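Local coordinates for uncharacterized protein (Trypanosoma congolense, PDB 4E40) that is a cell-surface haptoglobin-hemoglobin receptor whose elongated helical ectodomain probably captures hemoglobin-containing ligands for nutrient uptake by the trypanosome, at residues A[26-31]-A[127-132]; A[48-53]-A[110-115]; A[66-71]-A[93-98]; A[84-89]-A[241-246]; A[183-188]-A[193-198]. One frame throughout, in Å; residues are numbered along the deposited sequence. Where two conformers were deposited one is given.

Contact 1: residues A[26-31]-A[127-132]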
# COMPACT_ATOMS: atom_id res chain seq x y z
N ALA A 26 22.17 2.28 9.97
CA ALA A 26 21.47 2.96 11.10
C ALA A 26 20.21 3.67 10.59
O ALA A 26 19.24 3.82 11.36
CB ALA A 26 22.38 3.97 11.78
N GLY A 27 20.21 4.10 9.34
CA GLY A 27 19.07 4.81 8.81
C GLY A 27 18.02 3.92 8.13
O GLY A 27 17.02 4.43 7.68
N VAL A 28 18.19 2.60 8.12
CA VAL A 28 17.21 1.71 7.51
C VAL A 28 15.88 1.73 8.31
O VAL A 28 14.82 1.71 7.69
CB VAL A 28 17.75 0.25 7.45
CG1 VAL A 28 16.61 -0.72 7.08
CG2 VAL A 28 18.89 0.22 6.39
N SER A 29 15.98 1.84 9.63
CA SER A 29 14.74 1.85 10.44
C SER A 29 13.85 3.04 10.03
O SER A 29 12.66 2.87 9.71
CB SER A 29 15.11 1.93 11.92
OG SER A 29 13.93 1.94 12.71
N ILE A 30 14.45 4.24 10.04
CA ILE A 30 13.57 5.33 9.66
C ILE A 30 13.17 5.30 8.16
O ILE A 30 12.03 5.62 7.84
CB ILE A 30 14.07 6.70 10.16
CG1 ILE A 30 14.83 7.41 9.14
CG2 ILE A 30 14.48 6.74 11.64
CD1 ILE A 30 13.77 8.43 8.87
N ALA A 31 14.06 4.86 7.26
CA ALA A 31 13.68 4.69 5.85
C ALA A 31 12.48 3.77 5.69
O ALA A 31 11.58 4.04 4.90
CB ALA A 31 14.84 4.16 5.04
N LYS A 127 9.22 -4.27 9.34
CA LYS A 127 9.71 -4.81 10.61
C LYS A 127 11.00 -5.56 10.35
O LYS A 127 11.96 -5.41 11.10
CB LYS A 127 8.69 -5.81 11.21
CG LYS A 127 7.54 -5.11 11.86
CD LYS A 127 6.60 -6.08 12.57
CE LYS A 127 5.24 -5.42 12.80
NZ LYS A 127 4.22 -6.53 12.94
N GLY A 128 11.02 -6.37 9.29
CA GLY A 128 12.25 -7.13 8.96
C GLY A 128 13.43 -6.27 8.54
O GLY A 128 14.57 -6.48 9.03
N ALA A 129 13.15 -5.23 7.73
CA ALA A 129 14.23 -4.31 7.29
C ALA A 129 14.78 -3.62 8.54
O ALA A 129 16.02 -3.57 8.71
CB ALA A 129 13.67 -3.30 6.28
N LYS A 130 13.92 -3.11 9.42
CA LYS A 130 14.41 -2.46 10.66
C LYS A 130 15.23 -3.40 11.52
O LYS A 130 16.30 -3.01 12.01
CB LYS A 130 13.23 -1.91 11.47
CG LYS A 130 13.67 -1.44 12.85
CD LYS A 130 12.44 -0.89 13.57
CE LYS A 130 12.81 -0.46 15.00
NZ LYS A 130 14.04 0.44 15.03
N ALA A 131 14.75 -4.63 11.75
CA ALA A 131 15.44 -5.52 12.69
C ALA A 131 16.84 -5.80 12.15
O ALA A 131 17.84 -5.80 12.91
CB ALA A 131 14.65 -6.80 12.85
N ASN A 132 16.93 -6.06 10.83
CA ASN A 132 18.21 -6.43 10.21
C ASN A 132 19.15 -5.21 10.02
O ASN A 132 20.37 -5.34 10.21
CB ASN A 132 17.94 -7.15 8.89
CG ASN A 132 17.50 -8.58 9.11
OD1 ASN A 132 18.27 -9.40 9.52
ND2 ASN A 132 16.24 -8.84 8.92
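A close helix-to-helix approach, with a small apolar patch beside a polar clasp, joins S29 and V28 at the start of helix 28-73 to K130 and A129 in helix 82-147 of the long helical bundle. The backbones nearly touch, the CA atoms of S29 and K130 lying 4.3 Å apart. With the backbones so near, S29, V28 and A129 contribute small groups, and the long K130 side chain runs beside S29.

The K130 chain stays extended past S29, so that CD passes 3.3 Å from S29 OG, and then folds back at its last torsion (chi4 50°), which turns the ammonium group onto the hydroxyl. K130 NZ donates to S29 OG at 2.8 Å. The same nitrogen forms a salt bridge with D134 one turn further along its own helix, so the lysine end is held between a carboxylate and a serine, and its charge is probably offset in part by the carboxylate at this exposed edge of the bundle.

Deeper in, V28 packs against A129. V28 has CG1 anti to its backbone nitrogen (chi1 168°), a torsion that presents this methyl to the facing helix. There V28 CG1 lies 3.3 Å from A129 O and 4.0 Å from A129 CB, so one branch packs against both the carbonyl and the methyl of the alanine.

Helix 192-246 lies beneath the valine: V28 and N132 both touch I198, and N132 also reaches T194 and S197. On the side of helix 28-73 turned from helix 82-147, I30 packs against Y168 in a loop.

Contact 2: residues A[48-53]-A[110-115]; sequences FSRKKS and KKVNEI. Unlike the reference sequence in segment 110-115: V112 (reference Ala).
R50, whose side chain reaches V112 and N113, receives at its own carbonyl the shortest polar bond within the two segments: S53 OG donates to R50 O at 2.7 Å, a serine folding back onto its own helix. The setting is the helical bundle of the receptor, where helices 28-73 and 82-147 run side by side; the R50 and V112 CA atoms are 6.9 Å apart.

The crossing itself is made by the arginine. Its chain leaves the helix with CG anti to the backbone nitrogen (chi1 -168°) and spans the groove over V112, the two side chains meeting at about a right angle. R50 CD rests 3.7 Å from V112 CG1, so the aliphatic part of the arginine lies across the valine while the guanidinium continues outward to N113. There R50 NH2 gives a weak hydrogen bond to N113 OD1, 3.0 Å long but bent to 127° at the hydrogen. The guanidinium and amide planes stand 70° apart, which rules out a flat, paired arrangement.

Below, V112 and S49 both touch L219 of helix 192-246, and K111 forms a salt bridge with E218 of the same helix. K52, a heme-binding residue in another structure of this protein, belongs to segment 48-53, although no heme is bound here. V112 CG1 also lies 3.8 Å from R50 NH2.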
# COMPACT_ATOMS: atom_id res chain seq x y z
N PHE A 48 -14.00 3.23 5.84
CA PHE A 48 -14.89 4.30 5.31
C PHE A 48 -15.34 4.03 3.85
O PHE A 48 -16.51 4.23 3.53
CB PHE A 48 -14.22 5.68 5.41
CG PHE A 48 -14.94 6.78 4.67
CD1 PHE A 48 -16.02 7.45 5.25
CD2 PHE A 48 -14.54 7.15 3.38
CE1 PHE A 48 -16.69 8.47 4.56
CE2 PHE A 48 -15.21 8.16 2.68
CZ PHE A 48 -16.28 8.82 3.27
N SER A 49 -14.42 3.62 2.98
CA SER A 49 -14.72 3.32 1.55
C SER A 49 -15.58 2.14 1.40
O SER A 49 -16.53 2.16 0.57
CB SER A 49 -13.44 3.08 0.76
OG SER A 49 -12.61 4.18 0.97
N ARG A 50 -15.28 1.10 2.18
CA ARG A 50 -16.09 -0.08 2.24
C ARG A 50 -17.52 0.28 2.67
O ARG A 50 -18.47 -0.08 1.99
CB ARG A 50 -15.46 -1.14 3.16
CG ARG A 50 -16.10 -2.50 3.07
CD ARG A 50 -15.01 -3.58 3.33
NE ARG A 50 -15.45 -4.91 2.83
CZ ARG A 50 -14.80 -6.10 2.85
NH1 ARG A 50 -15.43 -7.22 2.37
NH2 ARG A 50 -13.59 -6.19 3.37
N LYS A 51 -17.66 1.08 3.74
CA LYS A 51 -18.97 1.51 4.21
C LYS A 51 -19.66 2.39 3.17
O LYS A 51 -20.85 2.21 3.00
CB LYS A 51 -18.85 2.23 5.57
CG LYS A 51 -19.03 1.22 6.70
CD LYS A 51 -18.40 1.68 8.01
CE LYS A 51 -18.67 0.66 9.10
NZ LYS A 51 -17.51 0.61 10.02
N LYS A 52 -18.93 3.23 2.46
CA LYS A 52 -19.55 4.06 1.39
C LYS A 52 -20.14 3.13 0.31
O LYS A 52 -21.30 3.34 -0.16
CB LYS A 52 -18.55 5.00 0.77
CG LYS A 52 -19.09 5.90 -0.32
CD LYS A 52 -18.11 7.08 -0.52
CE LYS A 52 -18.22 7.71 -1.93
NZ LYS A 52 -17.14 8.73 -2.22
N SER A 53 -19.36 2.11 -0.06
CA SER A 53 -19.86 1.18 -1.12
C SER A 53 -21.10 0.42 -0.61
O SER A 53 -22.01 0.11 -1.40
CB SER A 53 -18.73 0.24 -1.58
OG SER A 53 -18.52 -0.80 -0.62
N LYS A 110 -13.07 -5.94 -3.58
CA LYS A 110 -11.85 -6.66 -3.96
C LYS A 110 -10.64 -5.78 -3.66
O LYS A 110 -9.63 -6.29 -3.11
CB LYS A 110 -11.84 -7.06 -5.44
CG LYS A 110 -12.85 -8.17 -5.78
CD LYS A 110 -12.94 -8.49 -7.29
CE LYS A 110 -14.06 -9.51 -7.60
NZ LYS A 110 -14.12 -10.62 -6.62
N LYS A 111 -10.76 -4.49 -3.97
CA LYS A 111 -9.61 -3.58 -3.75
C LYS A 111 -9.37 -3.35 -2.30
O LYS A 111 -8.18 -3.19 -1.88
CB LYS A 111 -9.80 -2.21 -4.47
CG LYS A 111 -9.98 -2.35 -5.95
CD LYS A 111 -8.87 -3.02 -6.72
CE LYS A 111 -9.45 -3.49 -8.05
NZ LYS A 111 -8.38 -3.76 -9.03
N VAL A 112 -10.43 -3.23 -1.52
CA VAL A 112 -10.27 -3.09 -0.07
C VAL A 112 -9.50 -4.31 0.45
O VAL A 112 -8.56 -4.17 1.23
CB VAL A 112 -11.60 -3.04 0.64
CG1 VAL A 112 -11.50 -3.32 2.15
CG2 VAL A 112 -12.29 -1.67 0.36
N ASN A 113 -9.92 -5.50 0.05
CA ASN A 113 -9.21 -6.73 0.52
C ASN A 113 -7.79 -6.78 0.05
O ASN A 113 -6.88 -7.19 0.85
CB ASN A 113 -10.03 -7.97 0.12
CG ASN A 113 -11.29 -8.14 0.98
OD1 ASN A 113 -11.32 -7.70 2.12
ND2 ASN A 113 -12.30 -8.75 0.44
N GLU A 114 -7.52 -6.32 -1.18
CA GLU A 114 -6.16 -6.30 -1.69
C GLU A 114 -5.31 -5.34 -0.86
O GLU A 114 -4.15 -5.68 -0.53
CB GLU A 114 -6.09 -5.91 -3.16
CG GLU A 114 -6.64 -7.11 -3.97
CD GLU A 114 -6.84 -6.87 -5.47
OE1 GLU A 114 -6.81 -5.72 -5.92
OE2 GLU A 114 -7.10 -7.87 -6.20
N ILE A 115 -5.86 -4.17 -0.52
CA ILE A 115 -5.08 -3.21 0.29
C ILE A 115 -4.77 -3.78 1.68
O ILE A 115 -3.65 -3.56 2.22
CB ILE A 115 -5.85 -1.87 0.40
CG1 ILE A 115 -5.76 -1.19 -0.99
CG2 ILE A 115 -5.29 -0.98 1.50
CD1 ILE A 115 -6.76 -0.02 -1.13

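Contact 3: residues A[66-71]-A[93-98]; sequences RASAAV and VAHHAL
The imidazole of H95 points its edge at S68, while nearer the buried side A67 and A94 meet methyl to methyl. This pairing belongs to the helical bundle of the receptor, joining helix 28-73 near its C-terminal end to helix 82-147.

The two pairs are oriented quite differently. Both alanines direct their methyls across the interface, A67 CB standing 4.2 Å from A94 CB, and with such short side chains the helices can come close: the CA atoms of the same two residues are 7.2 Å apart. H95 and S68 instead start out beside the interface. The histidine covers the remaining distance by its length, with CG anti to its carbonyl carbon (chi1 -75°), and delivers the outer corner of the ring to the serine, whose oxygen lies near the ring plane rather than over a face.

Around this pair, V64 of helix 28-73 packs against both H95 and A94, and its carbonyl accepts a weak hydrogen bond from S68 OG. A67 is also in contact with A237 of helix 192-246, placing the alanine pair toward the three-helix centre. At the histidine corner, S68 OG lies 2.8 Å from H95 NE2 and 3.1 Å from H95 CE1.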
# COMPACT_ATOMS: atom_id res chain seq x y z
N ARG A 66 -38.67 -0.16 -4.77
CA ARG A 66 -39.72 0.85 -4.98
C ARG A 66 -40.16 0.85 -6.44
O ARG A 66 -41.38 0.94 -6.74
CB ARG A 66 -39.25 2.20 -4.54
CG ARG A 66 -39.17 2.27 -3.01
CD ARG A 66 -38.92 3.72 -2.54
NE ARG A 66 -37.52 3.96 -2.32
CZ ARG A 66 -36.70 4.55 -3.18
NH1 ARG A 66 -35.44 4.69 -2.83
NH2 ARG A 66 -37.14 4.99 -4.37
N ALA A 67 -39.19 0.70 -7.35
CA ALA A 67 -39.58 0.66 -8.76
C ALA A 67 -40.43 -0.61 -9.07
O ALA A 67 -41.44 -0.52 -9.82
CB ALA A 67 -38.31 0.74 -9.64
N SER A 68 -40.04 -1.76 -8.49
CA SER A 68 -40.74 -3.04 -8.68
C SER A 68 -42.15 -2.93 -8.12
O SER A 68 -43.12 -3.42 -8.75
CB SER A 68 -40.02 -4.17 -7.98
OG SER A 68 -38.84 -4.52 -8.72
N ALA A 69 -42.26 -2.24 -6.98
CA ALA A 69 -43.62 -2.01 -6.40
C ALA A 69 -44.52 -1.17 -7.34
O ALA A 69 -45.72 -1.47 -7.47
CB ALA A 69 -43.55 -1.46 -4.99
N ALA A 70 -43.93 -0.17 -8.02
CA ALA A 70 -44.63 0.68 -9.03
C ALA A 70 -45.11 -0.14 -10.23
O ALA A 70 -46.28 -0.01 -10.65
CB ALA A 70 -43.78 1.89 -9.43
N VAL A 71 -44.29 -1.07 -10.71
CA VAL A 71 -44.68 -2.00 -11.76
C VAL A 71 -45.85 -2.87 -11.28
O VAL A 71 -46.81 -3.04 -12.02
CB VAL A 71 -43.55 -2.93 -12.15
CG1 VAL A 71 -44.06 -4.01 -13.10
CG2 VAL A 71 -42.42 -2.11 -12.82
N VAL A 93 -34.96 -0.19 -16.40
CA VAL A 93 -33.66 0.60 -16.29
C VAL A 93 -33.05 0.56 -14.88
O VAL A 93 -31.85 0.34 -14.69
CB VAL A 93 -33.86 2.06 -16.75
CG1 VAL A 93 -32.68 2.94 -16.35
CG2 VAL A 93 -34.00 2.06 -18.29
N ALA A 94 -33.91 0.72 -13.87
CA ALA A 94 -33.40 0.72 -12.50
C ALA A 94 -32.80 -0.65 -12.15
O ALA A 94 -31.72 -0.70 -11.57
CB ALA A 94 -34.56 1.08 -11.52
N HIS A 95 -33.47 -1.75 -12.55
CA HIS A 95 -32.88 -3.07 -12.31
C HIS A 95 -31.56 -3.25 -13.01
O HIS A 95 -30.61 -3.75 -12.45
CB HIS A 95 -33.86 -4.16 -12.77
CG HIS A 95 -35.06 -4.38 -11.87
ND1 HIS A 95 -35.06 -5.33 -10.88
CD2 HIS A 95 -36.29 -3.78 -11.84
CE1 HIS A 95 -36.32 -5.39 -10.30
NE2 HIS A 95 -37.07 -4.43 -10.86
N HIS A 96 -31.53 -2.82 -14.28
CA HIS A 96 -30.30 -3.01 -15.05
C HIS A 96 -29.14 -2.20 -14.49
O HIS A 96 -28.01 -2.70 -14.42
CB HIS A 96 -30.52 -2.64 -16.53
CG HIS A 96 -31.57 -3.47 -17.17
ND1 HIS A 96 -32.21 -3.10 -18.30
CD2 HIS A 96 -32.07 -4.70 -16.82
CE1 HIS A 96 -33.12 -4.03 -18.62
NE2 HIS A 96 -33.02 -5.02 -17.73
N ALA A 97 -29.43 -1.00 -14.01
CA ALA A 97 -28.39 -0.13 -13.44
C ALA A 97 -27.87 -0.72 -12.12
O ALA A 97 -26.68 -0.69 -11.82
CB ALA A 97 -28.89 1.32 -13.21
N LEU A 98 -28.81 -1.31 -11.34
CA LEU A 98 -28.37 -1.97 -10.14
C LEU A 98 -27.42 -3.14 -10.40
O LEU A 98 -26.53 -3.36 -9.59
CB LEU A 98 -29.64 -2.45 -9.31
CG LEU A 98 -29.24 -3.13 -7.97
CD1 LEU A 98 -28.63 -2.16 -6.96
CD2 LEU A 98 -30.51 -3.76 -7.38

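Contact 4: residues A[84-89]-A[241-246]; sequences AQKVRK and ETESSK
V87 and E243 mark the tight side of this contact, K86 and the end of E243 the loose one. The segments of helices 82-147 and 192-246 run nearly antiparallel, at 155° between their directions, with axes 8.4 Å apart at closest approach.

On the tight side one methyl does the work. V87 CG2 lies 3.5 Å from the backbone atom S244 N and 3.6 Å from E243 CB, as the valine and glutamate side chains slide past one another in opposite directions. S244 adds its CB, while its hydroxyl is taken up by A70 O of helix 28-73. The same valine also touches A70 and V74, so it fills the join between three parts of the chain.

Toward solvent the fit relaxes. K86 runs out extended beyond CG and passes the glutamate carboxylate obliquely, K86 CD lying 3.8 Å from E243 OE1. Its ammonium end stays beyond salt-bridge range, K86 NZ being 4.5 Å from E243 OE1. E243, bent at chi2 (-71°), gives its other oxygen to its own helix: K246 NZ makes a hydrogen-bonded salt bridge to E243 OE2 at 3.1 Å, from well above the carboxylate plane.

The chemistry implies a division of labour. The closest packing is that of the valine methyl on E243 CB and the backbone at S244, whereas the carboxylate, bonded to one lysine and merely near another, probably adds a modest attraction between the helices at the surface.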
# COMPACT_ATOMS: atom_id res chain seq x y z
N ALA A 84 -48.33 3.26 -18.12
CA ALA A 84 -47.83 1.98 -17.58
C ALA A 84 -46.54 1.60 -18.30
O ALA A 84 -45.59 1.06 -17.70
CB ALA A 84 -48.88 0.88 -17.75
N GLN A 85 -46.48 1.89 -19.59
CA GLN A 85 -45.23 1.65 -20.30
C GLN A 85 -44.05 2.45 -19.81
O GLN A 85 -42.95 1.90 -19.73
CB GLN A 85 -45.44 1.81 -21.81
CG GLN A 85 -46.42 0.74 -22.30
CD GLN A 85 -45.85 -0.69 -22.27
OE1 GLN A 85 -44.99 -1.01 -23.08
NE2 GLN A 85 -46.33 -1.56 -21.33
N LYS A 86 -44.24 3.72 -19.47
CA LYS A 86 -43.11 4.47 -18.94
C LYS A 86 -42.72 3.84 -17.62
O LYS A 86 -41.55 3.71 -17.30
CB LYS A 86 -43.43 5.93 -18.76
CG LYS A 86 -43.76 6.62 -20.09
CD LYS A 86 -44.10 8.07 -19.85
CE LYS A 86 -44.33 8.81 -21.18
NZ LYS A 86 -45.12 10.05 -21.00
N VAL A 87 -43.71 3.38 -16.84
CA VAL A 87 -43.35 2.78 -15.54
C VAL A 87 -42.51 1.49 -15.71
O VAL A 87 -41.48 1.33 -15.06
CB VAL A 87 -44.64 2.41 -14.75
CG1 VAL A 87 -44.29 1.62 -13.47
CG2 VAL A 87 -45.34 3.71 -14.40
N ARG A 88 -42.96 0.61 -16.60
CA ARG A 88 -42.29 -0.68 -16.80
C ARG A 88 -40.90 -0.44 -17.38
O ARG A 88 -39.94 -1.11 -16.96
CB ARG A 88 -43.10 -1.59 -17.75
CG ARG A 88 -44.41 -2.08 -17.06
CD ARG A 88 -45.48 -2.35 -18.13
NE ARG A 88 -46.72 -2.65 -17.41
CZ ARG A 88 -47.95 -2.58 -17.92
NH1 ARG A 88 -48.97 -2.89 -17.14
NH2 ARG A 88 -48.17 -2.21 -19.20
N LYS A 89 -40.79 0.51 -18.30
CA LYS A 89 -39.45 0.75 -18.88
C LYS A 89 -38.49 1.34 -17.89
O LYS A 89 -37.30 0.94 -17.85
CB LYS A 89 -39.55 1.68 -20.08
CG LYS A 89 -40.19 1.03 -21.30
CD LYS A 89 -40.31 2.05 -22.42
CE LYS A 89 -41.38 1.62 -23.39
NZ LYS A 89 -41.68 2.66 -24.42
N GLU A 241 -42.09 5.64 -10.02
CA GLU A 241 -43.04 6.04 -8.96
C GLU A 241 -43.94 7.18 -9.45
O GLU A 241 -45.18 7.06 -9.39
CB GLU A 241 -42.30 6.43 -7.67
CG GLU A 241 -41.52 5.29 -7.04
CD GLU A 241 -40.98 5.60 -5.65
OE1 GLU A 241 -39.88 6.18 -5.53
OE2 GLU A 241 -41.65 5.23 -4.67
N THR A 242 -43.33 8.25 -9.94
CA THR A 242 -44.08 9.42 -10.38
C THR A 242 -45.14 9.05 -11.42
O THR A 242 -46.33 9.41 -11.29
CB THR A 242 -43.12 10.50 -10.94
OG1 THR A 242 -42.27 10.97 -9.90
CG2 THR A 242 -43.91 11.72 -11.43
N GLU A 243 -44.75 8.27 -12.44
CA GLU A 243 -45.71 7.88 -13.47
C GLU A 243 -46.80 6.93 -12.98
O GLU A 243 -47.97 7.01 -13.43
CB GLU A 243 -45.00 7.28 -14.68
CG GLU A 243 -44.15 8.31 -15.41
CD GLU A 243 -44.99 9.36 -16.17
OE1 GLU A 243 -46.06 9.01 -16.69
OE2 GLU A 243 -44.58 10.53 -16.23
N SER A 244 -46.42 6.03 -12.08
CA SER A 244 -47.36 5.11 -11.43
C SER A 244 -48.47 5.89 -10.72
O SER A 244 -49.67 5.52 -10.82
CB SER A 244 -46.60 4.26 -10.41
OG SER A 244 -47.18 2.96 -10.40
N SER A 245 -48.10 6.98 -10.05
CA SER A 245 -49.04 7.84 -9.30
C SER A 245 -50.11 8.47 -10.16
O SER A 245 -51.23 8.62 -9.71
CB SER A 245 -48.32 8.97 -8.59
OG SER A 245 -47.48 8.43 -7.59
N LYS A 246 -49.74 8.87 -11.38
CA LYS A 246 -50.72 9.33 -12.37
C LYS A 246 -51.80 8.30 -12.72
O LYS A 246 -52.93 8.67 -13.04
CB LYS A 246 -50.01 9.76 -13.64
CG LYS A 246 -49.38 11.12 -13.54
CD LYS A 246 -48.45 11.34 -14.71
CE LYS A 246 -47.28 12.23 -14.33
NZ LYS A 246 -46.64 12.79 -15.55

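Contact 5: residues A[183-188]-A[193-198]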
# COMPACT_ATOMS: atom_id res chain seq x y z
N PRO A 183 33.51 -4.89 -0.43
CA PRO A 183 33.12 -6.24 -0.82
C PRO A 183 33.48 -7.28 0.25
O PRO A 183 32.72 -8.26 0.41
CB PRO A 183 33.87 -6.46 -2.16
CG PRO A 183 35.01 -5.44 -2.14
CD PRO A 183 34.45 -4.27 -1.39
N GLY A 184 34.56 -7.08 1.02
CA GLY A 184 34.91 -8.05 2.05
C GLY A 184 33.88 -8.09 3.16
O GLY A 184 33.48 -9.16 3.62
N VAL A 185 33.40 -6.92 3.57
CA VAL A 185 32.35 -6.85 4.60
C VAL A 185 31.01 -7.36 4.07
O VAL A 185 30.29 -8.09 4.76
CB VAL A 185 32.20 -5.39 5.18
CG1 VAL A 185 30.93 -5.23 6.04
CG2 VAL A 185 33.47 -4.95 5.95
N LYS A 186 30.70 -6.99 2.82
CA LYS A 186 29.43 -7.40 2.19
C LYS A 186 29.30 -8.93 2.22
O LYS A 186 28.18 -9.45 2.43
CB LYS A 186 29.45 -6.91 0.75
CG LYS A 186 28.21 -7.35 -0.04
CD LYS A 186 28.21 -6.72 -1.42
CE LYS A 186 27.09 -7.32 -2.22
NZ LYS A 186 27.26 -6.96 -3.67
N GLU A 187 30.43 -9.63 2.00
CA GLU A 187 30.44 -11.09 1.91
C GLU A 187 30.78 -11.81 3.21
O GLU A 187 30.76 -13.04 3.26
CB GLU A 187 31.44 -11.53 0.82
CG GLU A 187 31.18 -10.98 -0.56
CD GLU A 187 29.81 -11.34 -1.06
OE1 GLU A 187 29.16 -10.52 -1.75
OE2 GLU A 187 29.37 -12.47 -0.77
N ASP A 188 31.08 -11.07 4.29
CA ASP A 188 31.46 -11.70 5.55
C ASP A 188 30.27 -12.49 6.15
O ASP A 188 29.15 -11.98 6.19
CB ASP A 188 31.93 -10.63 6.53
CG ASP A 188 32.43 -11.21 7.85
OD1 ASP A 188 31.60 -11.69 8.69
OD2 ASP A 188 33.66 -11.15 8.02
N THR A 193 24.04 -12.50 4.85
CA THR A 193 22.60 -12.75 4.63
C THR A 193 21.72 -11.66 5.24
O THR A 193 20.69 -11.35 4.67
CB THR A 193 22.19 -14.17 5.11
OG1 THR A 193 22.32 -14.23 6.52
CG2 THR A 193 23.08 -15.22 4.49
N THR A 194 22.17 -11.05 6.34
CA THR A 194 21.50 -9.92 6.95
C THR A 194 21.42 -8.75 5.98
O THR A 194 20.33 -8.18 5.74
CB THR A 194 22.20 -9.55 8.25
OG1 THR A 194 22.14 -10.68 9.14
CG2 THR A 194 21.50 -8.36 8.89
N PHE A 195 22.53 -8.45 5.34
CA PHE A 195 22.54 -7.34 4.35
C PHE A 195 21.64 -7.64 3.15
O PHE A 195 20.86 -6.76 2.71
CB PHE A 195 23.96 -7.10 3.79
CG PHE A 195 24.96 -6.54 4.77
CD1 PHE A 195 24.64 -5.61 5.82
CD2 PHE A 195 26.29 -6.95 4.63
CE1 PHE A 195 25.65 -5.09 6.64
CE2 PHE A 195 27.29 -6.40 5.42
CZ PHE A 195 26.97 -5.48 6.44
N GLN A 196 21.70 -8.86 2.60
CA GLN A 196 20.83 -9.21 1.50
C GLN A 196 19.37 -9.13 1.90
O GLN A 196 18.56 -8.64 1.10
CB GLN A 196 21.14 -10.61 0.94
CG GLN A 196 20.50 -10.78 -0.47
CD GLN A 196 20.60 -9.52 -1.38
OE1 GLN A 196 19.55 -8.91 -1.77
NE2 GLN A 196 21.85 -9.10 -1.71
N SER A 197 19.05 -9.51 3.14
CA SER A 197 17.64 -9.49 3.58
C SER A 197 17.14 -8.05 3.68
O SER A 197 15.98 -7.76 3.44
CB SER A 197 17.48 -10.23 4.91
OG SER A 197 17.86 -9.35 5.95
N ILE A 198 18.02 -7.10 4.03
CA ILE A 198 17.55 -5.70 4.13
C ILE A 198 17.15 -5.23 2.75
O ILE A 198 16.15 -4.58 2.62
CB ILE A 198 18.65 -4.74 4.67
CG1 ILE A 198 19.02 -5.13 6.10
CG2 ILE A 198 18.15 -3.28 4.59
CD1 ILE A 198 20.39 -4.53 6.52
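Helix 183-187 is a short piece set beside the N-terminal part of helix 192-246, and its residue K186 comes opposite F195, their CA atoms 7.2 Å apart. D188 N bonds to V185 O at 3.1 Å, a step of three residues, and D188 itself has an extended backbone conformation (psi 134°).

F195 sets its ring edge against the carbonyls of V185 and K186. Having CG anti to the carbonyl carbon (chi1 -68°) sends the ring toward the short helix, crossing V185 obliquely, and the two backbone oxygens lie at the ring edge and in its plane: V185 O is 3.5 Å from F195 CE2, and K186 O is 3.8 Å from F195 CD2. Such an approach brings the slightly positive ring hydrogens to carbonyl oxygens, an electrostatic match that is probably weakly favourable. V185 CG1 adds apolar contact at the far end of the ring, 3.9 Å from F195 CE2 and 4.0 Å from F195 CZ. K186 contributes through its backbone, its long side chain leading off to a salt bridge with D180.

The aromatic ring thus pins the short helix to the long one within a cluster of leucines. L25 of helix 12-26 and L179 of helix 172-180 touch F195, and L21 of helix 12-26 packs on V185, so three shorter helices gather round the N-terminal end of helix 192-246.

In the fold
From the N terminus, helix 28-73 leads away and helix 82-147 returns, and contacts 1, 2 and 3 pair them at successive levels: contact 1 closes the widest loop, contact 2 lies within it, and contact 3 within that again, toward the turn between the two helices. The chain then passes through the shorter helices to contact 5, which closes a small loop after contact 1 has closed and touches it through N132 and V28. Contact 4, last to close, encloses contact 5 and crosses contacts 1, 2 and 3. It meets contact 3 through R66 and E241, some 75 Å between centres from contact 5, so both ends of the three-helix bundle are tied.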